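Local coordinates for protein L-talarate/galactarate dehydratase (Salmonella typhimurium, PDB 2PP0) that dehydrates L-talarate and galactarate to 5-keto-4-deoxy-D-glucarate, and also epimerises L-talarate to galactarate, using one magnesium ion per subunit, at residues V60-A65 / V76-S81; A128-S133 / A302-G307; P222-A227 / N247-E252; P273-E278 / S295-P300. All blocks are in the same frame, centred on the assembly; numbering follows the deposited sequence.

In the fold
Along the chain, interaction 1 comes first, a hairpin in the antiparallel sheet of the N-terminal domain. Interaction 2 then pairs helix 127-146 with the short helix 302-305, 169 residues on, and the loop it closes encloses interactions 3 and 4. Those two belong to one parallel barrel sheet, where strands 251-252 and 274-276 are touching neighbours; the centres of interactions 3 and 4 are about 11 Å apart. Interactions 1 and 2, with centres about 10 Å apart, touch through Ser79 and Gln130 and through Tyr80 and Pro303. Arg304 joins interaction 2 to interaction 4 by a salt bridge to Glu278. The four contacts thus line the active site between the two domains from different sides.

Interaction 1 (V60-A65 / V76-S81); sequences VAIIIA and VGFSYS
Ile62 and Ile64 pack against Tyr80, Phe78 and Val76 on one face of a beta hairpin, formed by antiparallel strands 57-69 and 74-81 at the edge of the N-terminal domain's four-stranded sheet. The CD1 methyl of Ile62 reaches across to Tyr80 CB at 3.8 Å, while its CG2 branch lies 4.2 Å from Phe78 CB. Farther along, the side chains of Ile64 and Val76 lie side by side, their CG2 methyls 4.0 Å apart. Branched aliphatic residues suit this buried face because they fill it without polar groups to satisfy; Leu353, Leu356 and Leu380 pack over the two isoleucines. In both aromatic residues CG sits between the backbone N and the carbonyl carbon (chi1 70° in Phe78, 74° in Tyr80), which carries the rings away from strand 60-65 and leaves mainly their CB atoms to touch it.

The other face bears small residues around Ile63: Ala61, Ala65, Ser79 and Ser81, with Gly77 opposite Ala65. Their small size is consistent with the close approach of helices 86-96 and 127-146. Ser79 OG lies 3.6 Å from Ile63 CB and bonds to Gln130 O of the latter helix.

Between the faces run six backbone hydrogen bonds, two for each of the pairs Ala61-Ser81, Ile63-Ser79 and Ala65-Gly77. At the polar edge Tyr80 OH bonds to Asp301, the residue thought to raise the basicity of the catalytic His328, so the hairpin touches the active site. The straightest rung of the ladder is Ala65 N to Gly77 O, 2.9 Å long with an angle of 171° at the hydrogen.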
loop_
_atom_site.group_PDB
_atom_site.type_symbol
_atom_site.label_atom_id
_atom_site.label_comp_id
_atom_site.label_asym_id
_atom_site.label_seq_id
_atom_site.Cartn_x
_atom_site.Cartn_y
_atom_site.Cartn_z
ATOM N N VAL B 60 19.557 -6.585 -24.603
ATOM C CA VAL B 60 18.668 -5.916 -23.664
ATOM C C VAL B 60 19.472 -4.931 -22.834
ATOM O O VAL B 60 20.487 -5.296 -22.229
ATOM C CB VAL B 60 17.978 -6.923 -22.712
ATOM C CG1 VAL B 60 17.047 -6.181 -21.749
ATOM C CG2 VAL B 60 17.193 -7.941 -23.511
ATOM N N ALA B 61 19.040 -3.676 -22.827
ATOM C CA ALA B 61 19.711 -2.655 -22.041
ATOM C C ALA B 61 19.265 -2.858 -20.596
ATOM O O ALA B 61 18.090 -3.119 -20.337
ATOM C CB ALA B 61 19.311 -1.265 -22.517
ATOM N N ILE B 62 20.204 -2.749 -19.664
ATOM C CA ILE B 62 19.898 -2.916 -18.248
ATOM C C ILE B 62 20.479 -1.735 -17.486
ATOM O O ILE B 62 21.683 -1.494 -17.542
ATOM C CB ILE B 62 20.530 -4.217 -17.678
ATOM C CG1 ILE B 62 19.986 -5.446 -18.415
ATOM C CG2 ILE B 62 20.248 -4.318 -16.181
ATOM C CD1 ILE B 62 18.512 -5.727 -18.172
ATOM N N ILE B 63 19.633 -0.985 -16.791
ATOM C CA ILE B 63 20.125 0.146 -16.013
ATOM C C ILE B 63 20.044 -0.275 -14.550
ATOM O O ILE B 63 18.967 -0.577 -14.029
ATOM C CB ILE B 63 19.296 1.431 -16.252
ATOM C CG1 ILE B 63 19.322 1.814 -17.740
ATOM C CG2 ILE B 63 19.892 2.592 -15.460
ATOM C CD1 ILE B 63 18.497 0.897 -18.639
ATOM N N ILE B 64 21.197 -0.306 -13.895
ATOM C CA ILE B 64 21.287 -0.739 -12.507
ATOM C C ILE B 64 21.580 0.404 -11.553
ATOM O O ILE B 64 22.332 1.323 -11.877
ATOM C CB ILE B 64 22.414 -1.783 -12.348
ATOM C CG1 ILE B 64 22.250 -2.877 -13.394
ATOM C CG2 ILE B 64 22.393 -2.388 -10.949
ATOM C CD1 ILE B 64 23.458 -3.786 -13.507
ATOM N N ALA B 65 20.975 0.344 -10.372
ATOM C CA ALA B 65 21.217 1.343 -9.344
ATOM C C ALA B 65 21.651 0.612 -8.079
ATOM O O ALA B 65 21.077 -0.417 -7.714
ATOM C CB ALA B 65 19.960 2.159 -9.069
ATOM N N VAL B 76 19.903 -2.765 -4.179
ATOM C CA VAL B 76 20.156 -2.846 -5.607
ATOM C C VAL B 76 18.836 -3.020 -6.358
ATOM O O VAL B 76 17.926 -3.702 -5.886
ATOM C CB VAL B 76 21.100 -4.028 -5.937
ATOM C CG1 VAL B 76 20.428 -5.346 -5.594
ATOM C CG2 VAL B 76 21.497 -3.987 -7.404
ATOM N N GLY B 77 18.741 -2.395 -7.528
ATOM C CA GLY B 77 17.538 -2.486 -8.334
ATOM C C GLY B 77 17.876 -2.189 -9.783
ATOM O O GLY B 77 18.979 -1.731 -10.078
ATOM N N PHE B 78 16.944 -2.443 -10.696
ATOM C CA PHE B 78 17.229 -2.185 -12.101
ATOM C C PHE B 78 15.984 -1.986 -12.948
ATOM O O PHE B 78 14.871 -2.318 -12.537
ATOM C CB PHE B 78 18.036 -3.350 -12.687
ATOM C CG PHE B 78 17.243 -4.625 -12.838
ATOM C CD1 PHE B 78 16.477 -4.855 -13.979
ATOM C CD2 PHE B 78 17.234 -5.581 -11.821
ATOM C CE1 PHE B 78 15.711 -6.019 -14.107
ATOM C CE2 PHE B 78 16.472 -6.746 -11.936
ATOM C CZ PHE B 78 15.709 -6.968 -13.080
ATOM N N SER B 79 16.196 -1.425 -14.135
ATOM C CA SER B 79 15.135 -1.229 -15.114
ATOM C C SER B 79 15.774 -1.709 -16.414
ATOM O O SER B 79 16.947 -2.101 -16.425
ATOM C CB SER B 79 14.697 0.244 -15.210
ATOM O OG SER B 79 15.730 1.089 -15.672
ATOM N N TYR B 80 15.028 -1.703 -17.508
ATOM C CA TYR B 80 15.597 -2.194 -18.750
ATOM C C TYR B 80 14.918 -1.551 -19.940
ATOM O O TYR B 80 13.948 -0.814 -19.797
ATOM C CB TYR B 80 15.390 -3.703 -18.842
ATOM C CG TYR B 80 13.952 -4.071 -19.160
ATOM C CD1 TYR B 80 13.533 -4.257 -20.481
ATOM C CD2 TYR B 80 12.993 -4.150 -18.153
ATOM C CE1 TYR B 80 12.196 -4.507 -20.787
ATOM C CE2 TYR B 80 11.655 -4.400 -18.449
ATOM C CZ TYR B 80 11.263 -4.576 -19.766
ATOM O OH TYR B 80 9.935 -4.810 -20.063
ATOM N N SER B 81 15.442 -1.851 -21.119
ATOM C CA SER B 81 14.855 -1.362 -22.352
ATOM C C SER B 81 15.150 -2.377 -23.436
ATOM O O SER B 81 16.281 -2.845 -23.566
ATOM C CB SER B 81 15.434 -0.003 -22.748
ATOM O OG SER B 81 14.803 0.467 -23.933
#

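Interaction 2 (A128-S133 / A302-G307); sequences AVQAIS and APRVGG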
loop_
_atom_site.group_PDB
_atom_site.type_symbol
_atom_site.label_atom_id
_atom_site.label_comp_id
_atom_site.label_asym_id
_atom_site.label_seq_id
_atom_site.Cartn_x
_atom_site.Cartn_y
_atom_site.Cartn_z
ATOM N N ALA B 128 11.255 8.813 -18.204
ATOM C CA ALA B 128 11.762 9.427 -16.985
ATOM C C ALA B 128 11.431 8.625 -15.716
ATOM O O ALA B 128 12.263 8.542 -14.813
ATOM C CB ALA B 128 11.246 10.859 -16.857
ATOM N N VAL B 129 10.238 8.038 -15.628
ATOM C CA VAL B 129 9.920 7.262 -14.424
ATOM C C VAL B 129 10.648 5.924 -14.485
ATOM O O VAL B 129 10.884 5.276 -13.460
ATOM C CB VAL B 129 8.384 7.041 -14.222
ATOM C CG1 VAL B 129 7.680 8.387 -14.153
ATOM C CG2 VAL B 129 7.799 6.175 -15.319
ATOM N N GLN B 130 11.027 5.519 -15.692
ATOM C CA GLN B 130 11.760 4.275 -15.855
ATOM C C GLN B 130 13.213 4.487 -15.420
ATOM O O GLN B 130 13.958 3.528 -15.228
ATOM C CB GLN B 130 11.688 3.796 -17.304
ATOM C CG GLN B 130 10.359 3.145 -17.655
ATOM C CD GLN B 130 10.307 2.693 -19.100
ATOM O OE1 GLN B 130 11.344 2.478 -19.728
ATOM N NE2 GLN B 130 9.096 2.531 -19.631
ATOM N N ALA B 131 13.598 5.752 -15.268
ATOM C CA ALA B 131 14.938 6.112 -14.817
ATOM C C ALA B 131 14.906 6.143 -13.285
ATOM O O ALA B 131 15.940 6.018 -12.629
ATOM C CB ALA B 131 15.335 7.476 -15.357
ATOM N N ILE B 132 13.710 6.327 -12.729
ATOM C CA ILE B 132 13.530 6.333 -11.275
ATOM C C ILE B 132 13.408 4.873 -10.812
ATOM O O ILE B 132 13.848 4.516 -9.717
ATOM C CB ILE B 132 12.248 7.130 -10.869
ATOM C CG1 ILE B 132 12.433 8.613 -11.200
ATOM C CG2 ILE B 132 11.960 6.968 -9.373
ATOM C CD1 ILE B 132 11.230 9.480 -10.860
ATOM N N SER B 133 12.830 4.033 -11.666
ATOM C CA SER B 133 12.633 2.610 -11.375
ATOM C C SER B 133 13.790 1.885 -10.670
ATOM O O SER B 133 13.584 1.242 -9.633
ATOM C CB SER B 133 12.289 1.851 -12.657
ATOM O OG SER B 133 10.954 2.102 -13.053
ATOM N N ALA B 302 7.012 -3.607 -13.485
ATOM C CA ALA B 302 7.562 -2.654 -12.524
ATOM C C ALA B 302 8.614 -1.737 -13.139
ATOM O O ALA B 302 8.569 -0.522 -12.952
ATOM C CB ALA B 302 8.137 -3.391 -11.302
ATOM N N PRO B 303 9.596 -2.302 -13.857
ATOM C CA PRO B 303 10.600 -1.412 -14.452
ATOM C C PRO B 303 9.944 -0.344 -15.343
ATOM O O PRO B 303 10.251 0.839 -15.238
ATOM C CB PRO B 303 11.481 -2.376 -15.248
ATOM C CG PRO B 303 11.457 -3.621 -14.377
ATOM C CD PRO B 303 9.981 -3.719 -14.014
ATOM N N ARG B 304 9.002 -0.770 -16.179
ATOM C CA ARG B 304 8.317 0.134 -17.099
ATOM C C ARG B 304 7.360 1.163 -16.520
ATOM O O ARG B 304 7.209 2.242 -17.094
ATOM C CB ARG B 304 7.571 -0.669 -18.153
ATOM C CG ARG B 304 8.468 -1.204 -19.231
ATOM C CD ARG B 304 7.663 -1.710 -20.399
ATOM N NE ARG B 304 8.542 -2.101 -21.490
ATOM C CZ ARG B 304 8.345 -3.170 -22.250
ATOM N NH1 ARG B 304 7.294 -3.949 -22.027
ATOM N NH2 ARG B 304 9.202 -3.464 -23.222
ATOM N N VAL B 305 6.707 0.847 -15.404
ATOM C CA VAL B 305 5.755 1.786 -14.820
ATOM C C VAL B 305 6.361 2.747 -13.809
ATOM O O VAL B 305 5.660 3.586 -13.253
ATOM C CB VAL B 305 4.566 1.054 -14.143
ATOM C CG1 VAL B 305 3.911 0.108 -15.135
ATOM C CG2 VAL B 305 5.041 0.302 -12.904
ATOM N N GLY B 306 7.660 2.626 -13.556
ATOM C CA GLY B 306 8.278 3.530 -12.607
ATOM C C GLY B 306 8.780 2.892 -11.318
ATOM O O GLY B 306 9.213 3.610 -10.423
ATOM N N GLY B 307 8.710 1.564 -11.216
ATOM C CA GLY B 307 9.207 0.879 -10.027
ATOM C C GLY B 307 8.182 0.098 -9.219
ATOM O O GLY B 307 7.044 -0.101 -9.640
#
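Gln130, on helix 127-146, reaches for a carbonyl oxygen of the short helix 302-305. The amide NE2 of Gln130 donates to Arg304 O at 3.2 Å, arriving in the carbonyl plane on a lone pair, though the acceptor lies 19° out of the glutamine's own amide plane. An extended chain beyond CG (chi2 179°) gives glutamine the length for this, and its CG rests 3.3 Å from Pro303 O. The Ser133 hydroxyl lies near Pro303 O and probably donates to it, a doubtful bond because OG is placed too close to a neighbour.

Packing tightens around Gly306, which ends the short helix in a Schellman motif with positive phi. Its CA comes 3.3 Å from Val129 O in a CA-H...O contact, and Val129 CG2 lies over the same atom at 3.8 Å. A residue without a side chain suits both the backbone turn and this close approach. Gly307 follows as the N-cap of helix 308-320.

Arg304 brushes Gln130 NE2 with CB and CG, then extends to a salt bridge with the magnesium ligand Glu278. Helices 86-96 and 108-118 pack on helix 127-146, while Ser133 and Pro303 both touch Ser79 of strand 74-81, joining the N-terminal domain to the barrel.

Interaction 3 (P222-A227 / N247-E252); sequences PLMVDA and NLIWIE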
loop_
_atom_site.group_PDB
_atom_site.type_symbol
_atom_site.label_atom_id
_atom_site.label_comp_id
_atom_site.label_asym_id
_atom_site.label_seq_id
_atom_site.Cartn_x
_atom_site.Cartn_y
_atom_site.Cartn_z
ATOM N N PRO B 222 -1.652 -25.808 -18.694
ATOM C CA PRO B 222 -1.912 -24.390 -18.956
ATOM C C PRO B 222 -1.231 -23.886 -20.228
ATOM O O PRO B 222 -0.006 -23.958 -20.362
ATOM C CB PRO B 222 -1.377 -23.709 -17.699
ATOM C CG PRO B 222 -1.655 -24.728 -16.635
ATOM C CD PRO B 222 -1.180 -26.000 -17.310
ATOM N N LEU B 223 -2.036 -23.385 -21.160
ATOM C CA LEU B 223 -1.529 -22.849 -22.420
ATOM C C LEU B 223 -2.103 -21.450 -22.645
ATOM O O LEU B 223 -3.278 -21.201 -22.389
ATOM C CB LEU B 223 -1.916 -23.764 -23.583
ATOM C CG LEU B 223 -1.511 -23.316 -24.991
ATOM C CD1 LEU B 223 -0.005 -23.096 -25.075
ATOM C CD2 LEU B 223 -1.944 -24.377 -25.980
ATOM N N MET B 224 -1.262 -20.538 -23.116
ATOM C CA MET B 224 -1.697 -19.171 -23.361
ATOM C C MET B 224 -1.040 -18.636 -24.628
ATOM O O MET B 224 -0.052 -19.200 -25.099
ATOM C CB MET B 224 -1.356 -18.282 -22.148
ATOM C CG MET B 224 -0.008 -18.572 -21.468
ATOM S SD MET B 224 -0.070 -19.659 -19.991
ATOM C CE MET B 224 0.376 -21.074 -20.611
ATOM N N VAL B 225 -1.599 -17.570 -25.197
ATOM C CA VAL B 225 -1.016 -16.982 -26.402
ATOM C C VAL B 225 -0.844 -15.481 -26.247
ATOM O O VAL B 225 -1.485 -14.856 -25.396
ATOM C CB VAL B 225 -1.861 -17.278 -27.669
ATOM C CG1 VAL B 225 -1.993 -18.780 -27.856
ATOM C CG2 VAL B 225 -3.228 -16.625 -27.566
ATOM N N ASP B 226 0.021 -14.914 -27.086
ATOM C CA ASP B 226 0.339 -13.489 -27.059
ATOM C C ASP B 226 0.490 -12.953 -28.493
ATOM O O ASP B 226 1.368 -13.397 -29.232
ATOM C CB ASP B 226 1.647 -13.305 -26.278
ATOM C CG ASP B 226 2.065 -11.858 -26.152
ATOM O OD1 ASP B 226 1.346 -10.972 -26.657
ATOM O OD2 ASP B 226 3.126 -11.610 -25.540
ATOM N N ALA B 227 -0.363 -12.004 -28.880
ATOM C CA ALA B 227 -0.314 -11.433 -30.232
ATOM C C ALA B 227 0.528 -10.169 -30.324
ATOM O O ALA B 227 0.759 -9.650 -31.418
ATOM C CB ALA B 227 -1.721 -11.141 -30.726
ATOM N N ASN B 247 -9.100 -23.823 -24.846
ATOM C CA ASN B 247 -9.229 -23.576 -23.408
ATOM C C ASN B 247 -8.028 -22.836 -22.822
ATOM O O ASN B 247 -7.578 -23.133 -21.715
ATOM C CB ASN B 247 -9.425 -24.902 -22.667
ATOM C CG ASN B 247 -10.749 -25.572 -23.002
ATOM O OD1 ASN B 247 -10.935 -26.764 -22.748
ATOM N ND2 ASN B 247 -11.679 -24.804 -23.564
ATOM N N LEU B 248 -7.524 -21.859 -23.566
ATOM C CA LEU B 248 -6.374 -21.071 -23.145
ATOM C C LEU B 248 -6.571 -20.361 -21.806
ATOM O O LEU B 248 -7.692 -20.012 -21.432
ATOM C CB LEU B 248 -6.055 -20.024 -24.215
ATOM C CG LEU B 248 -5.741 -20.545 -25.616
ATOM C CD1 LEU B 248 -5.578 -19.373 -26.578
ATOM C CD2 LEU B 248 -4.477 -21.384 -25.572
ATOM N N ILE B 249 -5.471 -20.148 -21.091
ATOM C CA ILE B 249 -5.522 -19.441 -19.816
ATOM C C ILE B 249 -5.855 -17.985 -20.131
ATOM O O ILE B 249 -6.567 -17.325 -19.375
ATOM C CB ILE B 249 -4.165 -19.505 -19.069
ATOM C CG1 ILE B 249 -3.834 -20.958 -18.713
ATOM C CG2 ILE B 249 -4.224 -18.646 -17.807
ATOM C CD1 ILE B 249 -4.906 -21.637 -17.850
ATOM N N TRP B 250 -5.330 -17.489 -21.253
ATOM C CA TRP B 250 -5.607 -16.121 -21.682
ATOM C C TRP B 250 -5.096 -15.810 -23.089
ATOM O O TRP B 250 -4.303 -16.559 -23.656
ATOM C CB TRP B 250 -5.010 -15.105 -20.688
ATOM C CG TRP B 250 -3.498 -14.942 -20.723
ATOM C CD1 TRP B 250 -2.725 -14.589 -21.803
ATOM C CD2 TRP B 250 -2.595 -15.080 -19.618
ATOM N NE1 TRP B 250 -1.404 -14.499 -21.434
ATOM C CE2 TRP B 250 -1.294 -14.795 -20.101
ATOM C CE3 TRP B 250 -2.756 -15.417 -18.266
ATOM C CZ2 TRP B 250 -0.161 -14.839 -19.278
ATOM C CZ3 TRP B 250 -1.627 -15.461 -17.446
ATOM C CH2 TRP B 250 -0.347 -15.172 -17.959
ATOM N N ILE B 251 -5.584 -14.709 -23.649
ATOM C CA ILE B 251 -5.148 -14.227 -24.963
ATOM C C ILE B 251 -4.558 -12.863 -24.623
ATOM O O ILE B 251 -5.271 -11.955 -24.208
ATOM C CB ILE B 251 -6.326 -14.048 -25.945
ATOM C CG1 ILE B 251 -6.946 -15.413 -26.263
ATOM C CG2 ILE B 251 -5.836 -13.388 -27.233
ATOM C CD1 ILE B 251 -8.257 -15.330 -27.028
ATOM N N GLU B 252 -3.252 -12.730 -24.789
ATOM C CA GLU B 252 -2.561 -11.501 -24.436
ATOM C C GLU B 252 -2.370 -10.525 -25.586
ATOM O O GLU B 252 -2.139 -10.924 -26.724
ATOM C CB GLU B 252 -1.205 -11.861 -23.828
ATOM C CG GLU B 252 -0.378 -10.686 -23.337
ATOM C CD GLU B 252 0.905 -11.150 -22.672
ATOM O OE1 GLU B 252 0.989 -12.354 -22.340
ATOM O OE2 GLU B 252 1.817 -10.320 -22.468
HETATM O O HOH W 1 -4.614 -24.029 -20.799
#
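Trp250 offers one face of its indole to Met224, whose CB sits 3.9 Å from the centroid of the five-membered ring, almost on the ring normal. Bends at chi2 and chi3 bring the methionine sulfur above the six-membered ring, a Met-aromatic contact at 4.9 Å from the centroid. Val225 O lies at the ring edge, near its plane, and Trp346 meets the indole edge-to-face.

A second pair of flat groups is formed by the carboxylates of Asp226 and Glu252, stacked with planes 11° apart; Asp226 OD2 and Glu252 OE2 are separated by 3.6 Å. This suits two ligands of one magnesium ion, and the salt bridges of Lys197 to Asp226 and Lys195 to Glu252 probably offset the charge too. Weakly, Trp250 NE1 also bonds to Glu252 OE1.

On the side of Val225, facing helix 203-217, aliphatic groups pack between strands and helices: Leu248 CD1 is 3.7 Å from Val225 CG2, and Leu248 CD2 is 3.6 Å from Leu223 CG. Four backbone bonds, among them Glu252 N to Val225 O at 2.8 Å, hold the segments in parallel register. This is a beta-alpha-beta unit of the enolase-superfamily barrel, with Asp226 and Glu252 as magnesium ligands at its C-terminal strand ends.

Interaction 4 (P273-E278 / S295-P300); sequences PIATGE and SDFVQP
Strands 274-276 and 297-298, linked through helix 283-291, form a right-handed beta-alpha-beta unit of the barrel in the C-terminal domain. Just before strand 297-298, Asp296 turns its carboxylate to Ile274, where OD2 accepts the backbone N-H at 2.7 Å through its anti lone pair. Ile274 O in turn receives two donors, Asp296 N and Phe297 N, so both polar backbone atoms of this residue are gripped from the other segment. Aspartate suits the place because its short side chain brings an acceptor to the N-H while its own backbone N serves the carbonyl.

Phe297 presents the edge of its ring to Pro273, with CE1 3.6 Å from Pro273 CB in the ring plane, and its CB meets Ala275 CB at the same 3.6 Å. The small alanine also lets Gln299 come close: an extended chain (chi2 176°) lays OE1 3.4 Å from Ala275 CB. The ring of Phe297 meets that of Trp250, continuing the barrel interior.

Farther on, Thr276 O accepts from Gln299 N at 2.9 Å. Gly277, with positive phi, brings its carbonyl carbon within 2.9 Å of Gln299 O, a close approach that suits a residue without a side chain. One water accepts from Glu278 N and donates to Gln299 OE1 at 2.7 Å, while Gln299 NE2 bonds to Glu252. Gln299 thus probably helps to position Glu252 as a second-shell residue, and its water reaches the backbone N of Glu278, whose carboxylate is the partner of Arg304: an arrangement at the C-terminal strand ends in keeping with the enolase-superfamily metal site.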
loop_
_atom_site.group_PDB
_atom_site.type_symbol
_atom_site.label_atom_id
_atom_site.label_comp_id
_atom_site.label_asym_id
_atom_site.label_seq_id
_atom_site.Cartn_x
_atom_site.Cartn_y
_atom_site.Cartn_z
ATOM N N PRO B 273 -10.135 -15.575 -21.064
ATOM C CA PRO B 273 -9.648 -14.329 -20.470
ATOM C C PRO B 273 -8.780 -13.532 -21.439
ATOM O O PRO B 273 -8.090 -14.104 -22.286
ATOM C CB PRO B 273 -8.855 -14.816 -19.258
ATOM C CG PRO B 273 -9.602 -16.062 -18.857
ATOM C CD PRO B 273 -9.826 -16.727 -20.195
ATOM N N ILE B 274 -8.829 -12.210 -21.316
ATOM C CA ILE B 274 -8.022 -11.325 -22.157
ATOM C C ILE B 274 -6.978 -10.711 -21.232
ATOM O O ILE B 274 -7.297 -10.341 -20.105
ATOM C CB ILE B 274 -8.879 -10.189 -22.780
ATOM C CG1 ILE B 274 -9.892 -10.784 -23.762
ATOM C CG2 ILE B 274 -7.976 -9.173 -23.496
ATOM C CD1 ILE B 274 -9.255 -11.556 -24.904
ATOM N N ALA B 275 -5.740 -10.615 -21.702
ATOM C CA ALA B 275 -4.661 -10.046 -20.904
ATOM C C ALA B 275 -3.935 -8.939 -21.658
ATOM O O ALA B 275 -3.807 -8.998 -22.879
ATOM C CB ALA B 275 -3.667 -11.138 -20.522
ATOM N N THR B 276 -3.461 -7.933 -20.927
ATOM C CA THR B 276 -2.722 -6.839 -21.546
ATOM C C THR B 276 -2.107 -5.909 -20.508
ATOM O O THR B 276 -2.418 -5.994 -19.309
ATOM C CB THR B 276 -3.623 -6.000 -22.482
ATOM O OG1 THR B 276 -2.809 -5.095 -23.241
ATOM C CG2 THR B 276 -4.639 -5.200 -21.671
ATOM N N GLY B 277 -1.215 -5.033 -20.974
ATOM C CA GLY B 277 -0.589 -4.068 -20.084
ATOM C C GLY B 277 0.928 -3.956 -20.053
ATOM O O GLY B 277 1.451 -2.967 -19.538
ATOM N N GLU B 278 1.643 -4.930 -20.604
ATOM C CA GLU B 278 3.102 -4.896 -20.563
ATOM C C GLU B 278 3.755 -3.618 -21.103
ATOM O O GLU B 278 4.792 -3.180 -20.587
ATOM C CB GLU B 278 3.696 -6.111 -21.300
ATOM C CG GLU B 278 3.878 -5.917 -22.799
ATOM C CD GLU B 278 5.069 -6.689 -23.342
ATOM O OE1 GLU B 278 4.870 -7.758 -23.950
ATOM O OE2 GLU B 278 6.214 -6.225 -23.147
ATOM N N SER B 295 -9.275 -5.648 -19.607
ATOM C CA SER B 295 -8.823 -7.029 -19.511
ATOM C C SER B 295 -9.130 -7.775 -18.214
ATOM O O SER B 295 -9.375 -7.172 -17.169
ATOM C CB SER B 295 -7.311 -7.080 -19.760
ATOM O OG SER B 295 -6.620 -6.298 -18.792
ATOM N N ASP B 296 -9.089 -9.101 -18.314
ATOM C CA ASP B 296 -9.337 -10.010 -17.198
ATOM C C ASP B 296 -8.054 -10.175 -16.382
ATOM O O ASP B 296 -8.096 -10.382 -15.164
ATOM C CB ASP B 296 -9.806 -11.359 -17.753
ATOM C CG ASP B 296 -11.052 -11.222 -18.613
ATOM O OD1 ASP B 296 -12.124 -10.920 -18.052
ATOM O OD2 ASP B 296 -10.957 -11.399 -19.847
ATOM N N PHE B 297 -6.917 -10.096 -17.069
ATOM C CA PHE B 297 -5.601 -10.181 -16.433
ATOM C C PHE B 297 -4.893 -8.852 -16.676
ATOM O O PHE B 297 -4.864 -8.358 -17.807
ATOM C CB PHE B 297 -4.731 -11.289 -17.050
ATOM C CG PHE B 297 -5.051 -12.676 -16.566
ATOM C CD1 PHE B 297 -6.121 -13.389 -17.097
ATOM C CD2 PHE B 297 -4.263 -13.278 -15.584
ATOM C CE1 PHE B 297 -6.403 -14.682 -16.660
ATOM C CE2 PHE B 297 -4.534 -14.570 -15.140
ATOM C CZ PHE B 297 -5.607 -15.275 -15.679
ATOM N N VAL B 298 -4.335 -8.271 -15.620
ATOM C CA VAL B 298 -3.605 -7.016 -15.735
ATOM C C VAL B 298 -2.124 -7.380 -15.708
ATOM O O VAL B 298 -1.661 -8.061 -14.784
ATOM C CB VAL B 298 -3.946 -6.066 -14.568
ATOM C CG1 VAL B 298 -3.115 -4.797 -14.657
ATOM C CG2 VAL B 298 -5.435 -5.726 -14.605
ATOM N N GLN B 299 -1.382 -6.930 -16.716
ATOM C CA GLN B 299 0.034 -7.257 -16.817
ATOM C C GLN B 299 0.991 -6.077 -16.718
ATOM O O GLN B 299 1.553 -5.623 -17.725
ATOM C CB GLN B 299 0.277 -8.010 -18.119
ATOM C CG GLN B 299 -0.587 -9.250 -18.233
ATOM C CD GLN B 299 -0.434 -9.945 -19.560
ATOM O OE1 GLN B 299 -0.801 -9.399 -20.606
ATOM N NE2 GLN B 299 0.116 -11.155 -19.534
ATOM N N PRO B 300 1.198 -5.566 -15.498
ATOM C CA PRO B 300 2.106 -4.437 -15.342
ATOM C C PRO B 300 3.560 -4.910 -15.321
ATOM O O PRO B 300 3.845 -6.097 -15.139
ATOM C CB PRO B 300 1.645 -3.804 -14.036
ATOM C CG PRO B 300 1.210 -4.997 -13.227
ATOM C CD PRO B 300 0.537 -5.913 -14.222
HETATM O O HOH W 2 0.913 -7.639 -21.811
#